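Local coordinates for protein CT253 (Chlamydia trachomatis serovar L2, PDB 6UXC) that is of unknown function but carries a lipoprotein signal in its full-length form and is therefore probably anchored to a bacterial membrane, at residues F45-S50 / Y154-K159; L101-T106 / L168-L173; R121-R126 / V130-Q135. All blocks are in the same frame, centred on the assembly; numbering follows the deposited sequence.

Contact 1 (F45-S50 / Y154-K159); sequences FSEEIS and YGWRSK
Glu47 and Glu48, neighbours on helix 41-55, hold Arg157 and Trp156 of a type II beta turn that runs from Gly155 to Ser158 in the loop before helix 165-184. Two acidic side chains thus pin a surface loop to a helix by polar bonds at the ends of long side chains, while the backbones stay far apart: the nearest CA atoms, of Glu48 and Trp156, are 10.3 Å from each other.

The salt bridge is end-on and two-pronged. Arg157 NH1 donates to Glu47 OE1 at 2.7 Å and Arg157 NH2 to Glu47 OE2 at 2.6 Å, both from the syn side but tilted out of the carboxylate plane, which is turned 43° from that of the guanidinium. Glu47 reaches the guanidinium with CG anti to the backbone N (chi1 179°) and an extended chain. Glu47 OE1 also salt-bridges Arg51 NE of the same helix. Arg157 is exposed and poorly ordered, so its grip is probably less rigid than the short distances suggest.

Trp156 supplies a single, nearly straight hydrogen bond: NE1 points at Glu48 OE2, 2.9 Å away, with an N-H...O angle of 171°. OE2 lies in the indole plane; the carboxylate, nearly perpendicular to the ring, receives the N-H on its anti side, somewhat out of its own plane. Glu48 OE1 salt-bridges Arg52.

Among the nonpolar contacts, the ring of Trp39 also meets this indole. Arg157 folds back over Trp156, CG over the centre of one indole face, while from the helix Glu47 CB approaches Trp156 CZ2 at 4.0 Å.

Contact 2 (L101-T106 / L168-L173); sequences LEQKTT and LMHQRL
Met169 and His170 of helix 165-184 meet Gln103 of strand 94-105, a helix-on-sheet contact in which one polar side chain rises from the sheet toward the helix. The strand carries a classic beta bulge just before Gln103, where Leu101 and Glu102 both face Ser117 of the neighbouring strand.

Met169 comes first along the helix. Its chain bends at chi2 and chi3, which brings the methyl CE to 3.5 Å from Gln103 OE1; the buried side chain also rests on Ala116 of strand 113-124 and on Ala140 and Gln142 of strand 131-143.

His170 carries the polar bond. NE2 donates to Gln103 OE1 at 2.6 Å with an N-H...O angle of 176°; the oxygen lies in the imidazole plane, and the hydrogen bond enters on a lone pair in the carbonyl plane of the amide. Amide and ring are nearly coplanar, 28° apart. Gln103 gets to the ring by an extended chain, its CG anti to the backbone N (chi1 171°). With ND1 bonded to Glu44 of helix 41-55, both ring nitrogens are engaged, which should limit rotation of the buried imidazole. The ring also stands edge-to-face with Phe45 of that helix and touches Leu41. On the strand side, His170 CD2 lies 3.5 Å from Gln103 OE1.

Contact 3 (R121-R126 / V130-Q135); sequences RVFDIR and VSMIYQ
Gln135 OE1 is gripped by two nitrogens of Arg121, NE at 2.7 Å and NH2 at 2.9 Å, in a side-on fork that keeps amide and guanidinium nearly coplanar (24°). The two side chains run alongside each other, pointing the same way, across a non-hydrogen-bonded pair of the antiparallel hairpin formed by strands 113-124 and 131-143. Met132 SD lies beside the aliphatic part of Arg121, 3.7 Å from Arg121 CG. On the same face of the sheet Met132 CG makes a CH-pi contact with Phe123, 4.2 Å from the ring centroid, and SD adds an oblique Met-aromatic approach.

A classic beta bulge shifts the register: Ile133 and Tyr134 both face Val122. Val122 O takes Ile133 N at 2.9 Å and, weakly, Tyr134 N, while Val122 N donates to Tyr134 O. Beyond the bulge Asp124 N binds Ser131 O at 2.7 Å, and the reverse bond closes the pair. On the other face Val122 CG2 meets the edge of the Tyr134 ring at CD2, 3.9 Å away, and CG1 touches Ile133 CD1.

Near the turn, Asp124 OD1 accepts from Arg126 N in an Asx turn, and the carboxylate also salt-bridges the Arg126 guanidinium. Several neutral oxygens, Gln135 OE1 and the carbonyls of Phe74, Ser76 and Pro77, surround the guanidinium of the buried Arg121, which would disperse its charge.

Overall arrangement
Contacts 1 and 2 meet through helix 41-55: their centres are about 13 Å apart, and Phe45 of that helix sets its ring edge-to-face with His170, Phe45 CE1 lying 3.6 Å from His170 CE1. Contact 1 fastens the surface loop to helix 41-55, whereas contact 2 joins helix 165-184 to strand 94-105. Contact 3 lies on the opposite side of the chain's centre, about 26 Å from contact 1 and about 25 Å from contact 2 between centres, but belongs to the same five-stranded mixed sheet as strand 94-105. The sodium ion is bound by Leu53, His54, Ser56 and Leu59, around the end of helix 41-55.

Contact 1 (F45-S50 / Y154-K159)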
# COMPACT_ATOMS: atom_id res chain seq x y z
N PHE A 45 5.25 4.59 -1.24
CA PHE A 45 4.10 3.90 -0.68
C PHE A 45 4.51 2.56 -0.08
O PHE A 45 4.01 2.17 0.98
CB PHE A 45 3.02 3.69 -1.74
CG PHE A 45 2.11 4.90 -1.95
CD1 PHE A 45 2.64 6.17 -2.15
CD2 PHE A 45 0.74 4.74 -1.96
CE1 PHE A 45 1.78 7.27 -2.36
CE2 PHE A 45 -0.12 5.82 -2.15
CZ PHE A 45 0.42 7.09 -2.38
N SER A 46 5.39 1.81 -0.75
CA SER A 46 5.82 0.53 -0.19
C SER A 46 6.47 0.71 1.17
O SER A 46 6.19 -0.03 2.12
CB SER A 46 6.79 -0.16 -1.14
OG SER A 46 6.15 -0.55 -2.34
N GLU A 47 7.39 1.67 1.26
CA GLU A 47 8.11 1.85 2.51
C GLU A 47 7.18 2.35 3.61
O GLU A 47 7.25 1.87 4.75
CB GLU A 47 9.26 2.84 2.33
CG GLU A 47 9.98 3.04 3.65
CD GLU A 47 11.26 3.82 3.52
OE1 GLU A 47 11.54 4.64 4.41
OE2 GLU A 47 11.97 3.62 2.51
N GLU A 48 6.32 3.32 3.30
CA GLU A 48 5.50 3.92 4.34
C GLU A 48 4.45 2.94 4.85
O GLU A 48 4.15 2.91 6.05
CB GLU A 48 4.85 5.20 3.81
CG GLU A 48 5.85 6.36 3.58
CD GLU A 48 6.46 6.90 4.87
OE1 GLU A 48 5.82 6.78 5.94
OE2 GLU A 48 7.57 7.45 4.82
N ILE A 49 3.88 2.13 3.96
CA ILE A 49 2.95 1.11 4.43
C ILE A 49 3.70 0.03 5.18
O ILE A 49 3.25 -0.42 6.24
CB ILE A 49 2.13 0.53 3.26
CG1 ILE A 49 1.26 1.63 2.66
CG2 ILE A 49 1.29 -0.63 3.74
CD1 ILE A 49 0.77 1.30 1.24
N SER A 50 4.85 -0.38 4.67
CA SER A 50 5.63 -1.40 5.37
C SER A 50 6.02 -0.93 6.76
O SER A 50 5.90 -1.69 7.73
CB SER A 50 6.87 -1.78 4.54
OG SER A 50 7.72 -2.70 5.27
N TYR A 154 10.86 20.10 -0.50
CA TYR A 154 10.12 19.47 0.58
C TYR A 154 9.53 18.15 0.12
O TYR A 154 8.34 17.89 0.27
CB TYR A 154 9.00 20.38 1.09
CG TYR A 154 9.41 21.80 1.41
CD1 TYR A 154 10.29 22.07 2.47
CD2 TYR A 154 8.91 22.86 0.70
CE1 TYR A 154 10.65 23.36 2.77
CE2 TYR A 154 9.27 24.17 1.01
CZ TYR A 154 10.14 24.41 2.05
OH TYR A 154 10.51 25.69 2.35
N GLY A 155 10.36 17.31 -0.49
CA GLY A 155 9.92 16.03 -1.00
C GLY A 155 10.03 14.93 0.06
O GLY A 155 10.50 15.15 1.17
N TRP A 156 9.53 13.75 -0.31
CA TRP A 156 9.50 12.62 0.61
C TRP A 156 10.85 12.43 1.28
O TRP A 156 11.89 12.45 0.61
CB TRP A 156 9.08 11.35 -0.13
CG TRP A 156 9.05 10.15 0.74
CD1 TRP A 156 8.39 10.00 1.94
CD2 TRP A 156 9.69 8.90 0.49
NE1 TRP A 156 8.60 8.74 2.44
CE2 TRP A 156 9.40 8.04 1.57
CE3 TRP A 156 10.49 8.42 -0.55
CZ2 TRP A 156 9.87 6.74 1.64
CZ3 TRP A 156 10.97 7.12 -0.47
CH2 TRP A 156 10.66 6.30 0.61
N ARG A 157 10.81 12.24 2.60
CA ARG A 157 11.95 12.05 3.49
C ARG A 157 12.41 13.38 4.09
O ARG A 157 12.79 13.42 5.26
CB ARG A 157 13.12 11.38 2.78
CG ARG A 157 12.80 9.98 2.27
CD ARG A 157 14.02 9.11 2.43
NE ARG A 157 13.93 7.82 1.76
CZ ARG A 157 13.55 6.69 2.34
NH1 ARG A 157 13.20 6.67 3.62
NH2 ARG A 157 13.53 5.57 1.63
N SER A 158 12.38 14.45 3.31
CA SER A 158 12.75 15.76 3.85
C SER A 158 11.89 16.05 5.08
O SER A 158 10.82 15.46 5.25
CB SER A 158 12.58 16.85 2.79
OG SER A 158 11.28 17.39 2.84
N LYS A 159 12.37 16.96 5.94
CA LYS A 159 11.69 17.20 7.21
C LYS A 159 10.23 17.58 7.00
O LYS A 159 9.33 17.05 7.66
CB LYS A 159 12.42 18.31 7.98

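Contact 2 (L101-T106 / L168-L173)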
# COMPACT_ATOMS: atom_id res chain seq x y z
N LEU A 101 -3.98 3.40 -7.79
CA LEU A 101 -4.73 3.51 -9.04
C LEU A 101 -4.40 4.82 -9.76
O LEU A 101 -4.31 4.85 -11.00
CB LEU A 101 -6.23 3.39 -8.75
CG LEU A 101 -6.71 2.10 -8.09
CD1 LEU A 101 -8.21 2.18 -7.85
CD2 LEU A 101 -6.37 0.87 -8.92
N GLU A 102 -4.24 5.90 -9.01
CA GLU A 102 -3.88 7.18 -9.59
C GLU A 102 -3.45 8.13 -8.48
O GLU A 102 -3.83 7.98 -7.32
CB GLU A 102 -5.05 7.79 -10.38
CG GLU A 102 -6.09 8.47 -9.51
CD GLU A 102 -7.25 9.07 -10.31
OE1 GLU A 102 -7.19 9.12 -11.55
OE2 GLU A 102 -8.23 9.50 -9.66
N GLN A 103 -2.61 9.07 -8.86
CA GLN A 103 -2.41 10.29 -8.09
C GLN A 103 -2.52 11.44 -9.07
O GLN A 103 -1.83 11.45 -10.09
CB GLN A 103 -1.06 10.31 -7.37
CG GLN A 103 -0.77 11.67 -6.76
CD GLN A 103 0.31 11.63 -5.69
OE1 GLN A 103 0.09 11.15 -4.57
NE2 GLN A 103 1.47 12.17 -6.01
N LYS A 104 -3.40 12.40 -8.77
CA LYS A 104 -3.72 13.44 -9.72
C LYS A 104 -3.93 14.76 -8.99
O LYS A 104 -4.23 14.80 -7.81
CB LYS A 104 -5.00 13.10 -10.50
CG LYS A 104 -6.23 12.98 -9.62
CD LYS A 104 -7.49 12.75 -10.45
N THR A 105 -3.81 15.84 -9.75
CA THR A 105 -4.26 17.16 -9.33
C THR A 105 -5.47 17.58 -10.15
O THR A 105 -5.90 16.90 -11.09
CB THR A 105 -3.16 18.21 -9.47
OG1 THR A 105 -2.78 18.31 -10.85
CG2 THR A 105 -1.96 17.87 -8.61
N THR A 106 -6.00 18.75 -9.82
CA THR A 106 -7.19 19.29 -10.48
C THR A 106 -7.07 20.79 -10.66
O THR A 106 -5.97 21.34 -10.75
CB THR A 106 -8.44 18.98 -9.67
OG1 THR A 106 -8.35 19.64 -8.40
CG2 THR A 106 -8.57 17.48 -9.44
N LEU A 168 0.54 15.61 3.49
CA LEU A 168 -0.64 15.53 4.35
C LEU A 168 -1.61 14.48 3.82
O LEU A 168 -2.13 13.65 4.58
CB LEU A 168 -1.31 16.90 4.40
CG LEU A 168 -0.55 17.99 5.15
CD1 LEU A 168 -1.07 19.40 4.83
CD2 LEU A 168 -0.67 17.74 6.64
N MET A 169 -1.85 14.51 2.51
CA MET A 169 -2.76 13.57 1.87
C MET A 169 -2.24 12.14 2.02
O MET A 169 -2.98 11.24 2.43
CB MET A 169 -2.91 13.95 0.40
CG MET A 169 -3.96 13.17 -0.37
SD MET A 169 -3.24 11.76 -1.21
CE MET A 169 -2.31 12.56 -2.53
N HIS A 170 -0.95 11.94 1.73
CA HIS A 170 -0.37 10.61 1.86
C HIS A 170 -0.49 10.07 3.28
O HIS A 170 -0.82 8.89 3.48
CB HIS A 170 1.10 10.64 1.45
CG HIS A 170 1.30 10.71 -0.03
ND1 HIS A 170 2.55 10.65 -0.59
CD2 HIS A 170 0.43 10.86 -1.05
CE1 HIS A 170 2.44 10.74 -1.91
NE2 HIS A 170 1.16 10.88 -2.21
N GLN A 171 -0.17 10.90 4.27
CA GLN A 171 -0.20 10.45 5.66
C GLN A 171 -1.58 9.92 6.03
O GLN A 171 -1.70 8.84 6.62
CB GLN A 171 0.22 11.62 6.55
CG GLN A 171 0.48 11.26 7.98
CD GLN A 171 0.86 12.47 8.79
OE1 GLN A 171 0.18 13.50 8.74
NE2 GLN A 171 1.95 12.37 9.54
N ARG A 172 -2.63 10.64 5.65
CA ARG A 172 -3.97 10.18 6.01
C ARG A 172 -4.30 8.88 5.29
O ARG A 172 -4.90 7.96 5.87
CB ARG A 172 -5.02 11.25 5.70
CG ARG A 172 -5.02 12.43 6.66
CD ARG A 172 -6.37 13.18 6.64
NE ARG A 172 -6.73 13.48 5.26
CZ ARG A 172 -6.28 14.54 4.59
NH1 ARG A 172 -5.49 15.43 5.20
NH2 ARG A 172 -6.65 14.73 3.33
N LEU A 173 -3.91 8.78 4.02
CA LEU A 173 -4.16 7.58 3.24
C LEU A 173 -3.41 6.38 3.80
O LEU A 173 -3.99 5.29 3.91
CB LEU A 173 -3.78 7.85 1.79
CG LEU A 173 -4.07 6.77 0.76
CD1 LEU A 173 -5.54 6.36 0.75
CD2 LEU A 173 -3.63 7.27 -0.61

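Contact 3 (R121-R126 / V130-Q135)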
# COMPACT_ATOMS: atom_id res chain seq x y z
N ARG A 121 -6.14 -4.93 -1.25
CA ARG A 121 -6.58 -6.30 -1.16
C ARG A 121 -5.84 -7.01 -0.04
O ARG A 121 -4.66 -6.77 0.19
CB ARG A 121 -6.34 -7.05 -2.46
CG ARG A 121 -7.27 -6.66 -3.55
CD ARG A 121 -6.83 -7.26 -4.84
NE ARG A 121 -7.87 -7.17 -5.84
CZ ARG A 121 -7.80 -7.76 -7.03
NH1 ARG A 121 -6.70 -8.41 -7.37
NH2 ARG A 121 -8.83 -7.69 -7.86
N VAL A 122 -6.54 -7.90 0.66
CA VAL A 122 -5.90 -8.83 1.58
C VAL A 122 -6.33 -10.23 1.18
O VAL A 122 -7.52 -10.48 0.99
CB VAL A 122 -6.26 -8.56 3.05
CG1 VAL A 122 -5.55 -9.56 3.94
CG2 VAL A 122 -5.89 -7.16 3.42
N PHE A 123 -5.36 -11.12 1.08
CA PHE A 123 -5.60 -12.52 0.76
C PHE A 123 -5.24 -13.37 1.96
O PHE A 123 -4.24 -13.11 2.63
CB PHE A 123 -4.76 -12.99 -0.41
CG PHE A 123 -5.11 -12.35 -1.74
CD1 PHE A 123 -4.72 -11.05 -2.03
CD2 PHE A 123 -5.85 -13.06 -2.67
CE1 PHE A 123 -5.05 -10.49 -3.25
CE2 PHE A 123 -6.17 -12.51 -3.88
CZ PHE A 123 -5.76 -11.22 -4.18
N ASP A 124 -6.03 -14.41 2.21
CA ASP A 124 -5.75 -15.42 3.22
C ASP A 124 -5.06 -16.58 2.53
O ASP A 124 -5.63 -17.17 1.62
CB ASP A 124 -7.06 -15.89 3.86
CG ASP A 124 -6.87 -16.78 5.05
OD1 ASP A 124 -5.76 -17.33 5.29
OD2 ASP A 124 -7.89 -16.97 5.77
N ILE A 125 -3.83 -16.90 2.94
CA ILE A 125 -3.11 -18.00 2.30
C ILE A 125 -2.87 -19.16 3.27
O ILE A 125 -2.00 -20.02 3.04
CB ILE A 125 -1.81 -17.51 1.63
CG1 ILE A 125 -0.83 -16.92 2.63
CG2 ILE A 125 -2.13 -16.47 0.53
CD1 ILE A 125 0.56 -16.74 2.07
N ARG A 126 -3.68 -19.26 4.33
CA ARG A 126 -3.61 -20.40 5.21
C ARG A 126 -4.25 -21.63 4.58
O ARG A 126 -5.03 -21.55 3.63
CB ARG A 126 -4.30 -20.08 6.53
CG ARG A 126 -3.59 -18.94 7.27
CD ARG A 126 -4.32 -18.59 8.56
NE ARG A 126 -5.54 -17.89 8.23
CZ ARG A 126 -6.43 -17.44 9.10
NH1 ARG A 126 -6.26 -17.62 10.40
NH2 ARG A 126 -7.50 -16.80 8.65
N VAL A 130 -5.98 -20.13 -1.24
CA VAL A 130 -5.77 -18.71 -1.49
C VAL A 130 -7.15 -18.09 -1.68
O VAL A 130 -7.89 -18.47 -2.59
CB VAL A 130 -4.88 -18.44 -2.73
CG1 VAL A 130 -4.65 -16.97 -2.92
CG2 VAL A 130 -3.55 -19.16 -2.64
N SER A 131 -7.48 -17.12 -0.84
CA SER A 131 -8.78 -16.47 -0.88
C SER A 131 -8.62 -14.99 -0.64
O SER A 131 -7.87 -14.58 0.25
CB SER A 131 -9.72 -17.04 0.18
OG SER A 131 -9.55 -18.44 0.27
N MET A 132 -9.33 -14.18 -1.42
CA MET A 132 -9.35 -12.74 -1.19
C MET A 132 -10.42 -12.42 -0.15
O MET A 132 -11.62 -12.62 -0.41
CB MET A 132 -9.63 -12.00 -2.49
CG MET A 132 -9.36 -10.52 -2.37
SD MET A 132 -9.60 -9.50 -3.85
CE MET A 132 -8.64 -10.31 -5.11
N ILE A 133 -10.01 -11.88 1.00
CA ILE A 133 -10.93 -11.62 2.11
C ILE A 133 -11.30 -10.15 2.26
O ILE A 133 -12.21 -9.82 3.05
CB ILE A 133 -10.37 -12.13 3.46
CG1 ILE A 133 -9.07 -11.42 3.82
CG2 ILE A 133 -10.17 -13.64 3.38
CD1 ILE A 133 -8.63 -11.63 5.26
N TYR A 134 -10.63 -9.25 1.55
CA TYR A 134 -10.90 -7.83 1.63
C TYR A 134 -10.48 -7.19 0.32
O TYR A 134 -9.39 -7.49 -0.20
CB TYR A 134 -10.15 -7.20 2.80
CG TYR A 134 -10.23 -5.71 2.86
CD1 TYR A 134 -11.46 -5.07 2.97
CD2 TYR A 134 -9.09 -4.92 2.85
CE1 TYR A 134 -11.55 -3.70 3.02
CE2 TYR A 134 -9.17 -3.54 2.91
CZ TYR A 134 -10.40 -2.93 3.00
OH TYR A 134 -10.51 -1.56 3.06
N GLN A 135 -11.34 -6.31 -0.20
CA GLN A 135 -10.99 -5.48 -1.35
C GLN A 135 -11.74 -4.17 -1.22
O GLN A 135 -12.97 -4.18 -1.08
CB GLN A 135 -11.36 -6.14 -2.68
CG GLN A 135 -11.05 -5.28 -3.89
CD GLN A 135 -11.36 -5.98 -5.19
OE1 GLN A 135 -10.46 -6.33 -5.94
NE2 GLN A 135 -12.64 -6.18 -5.46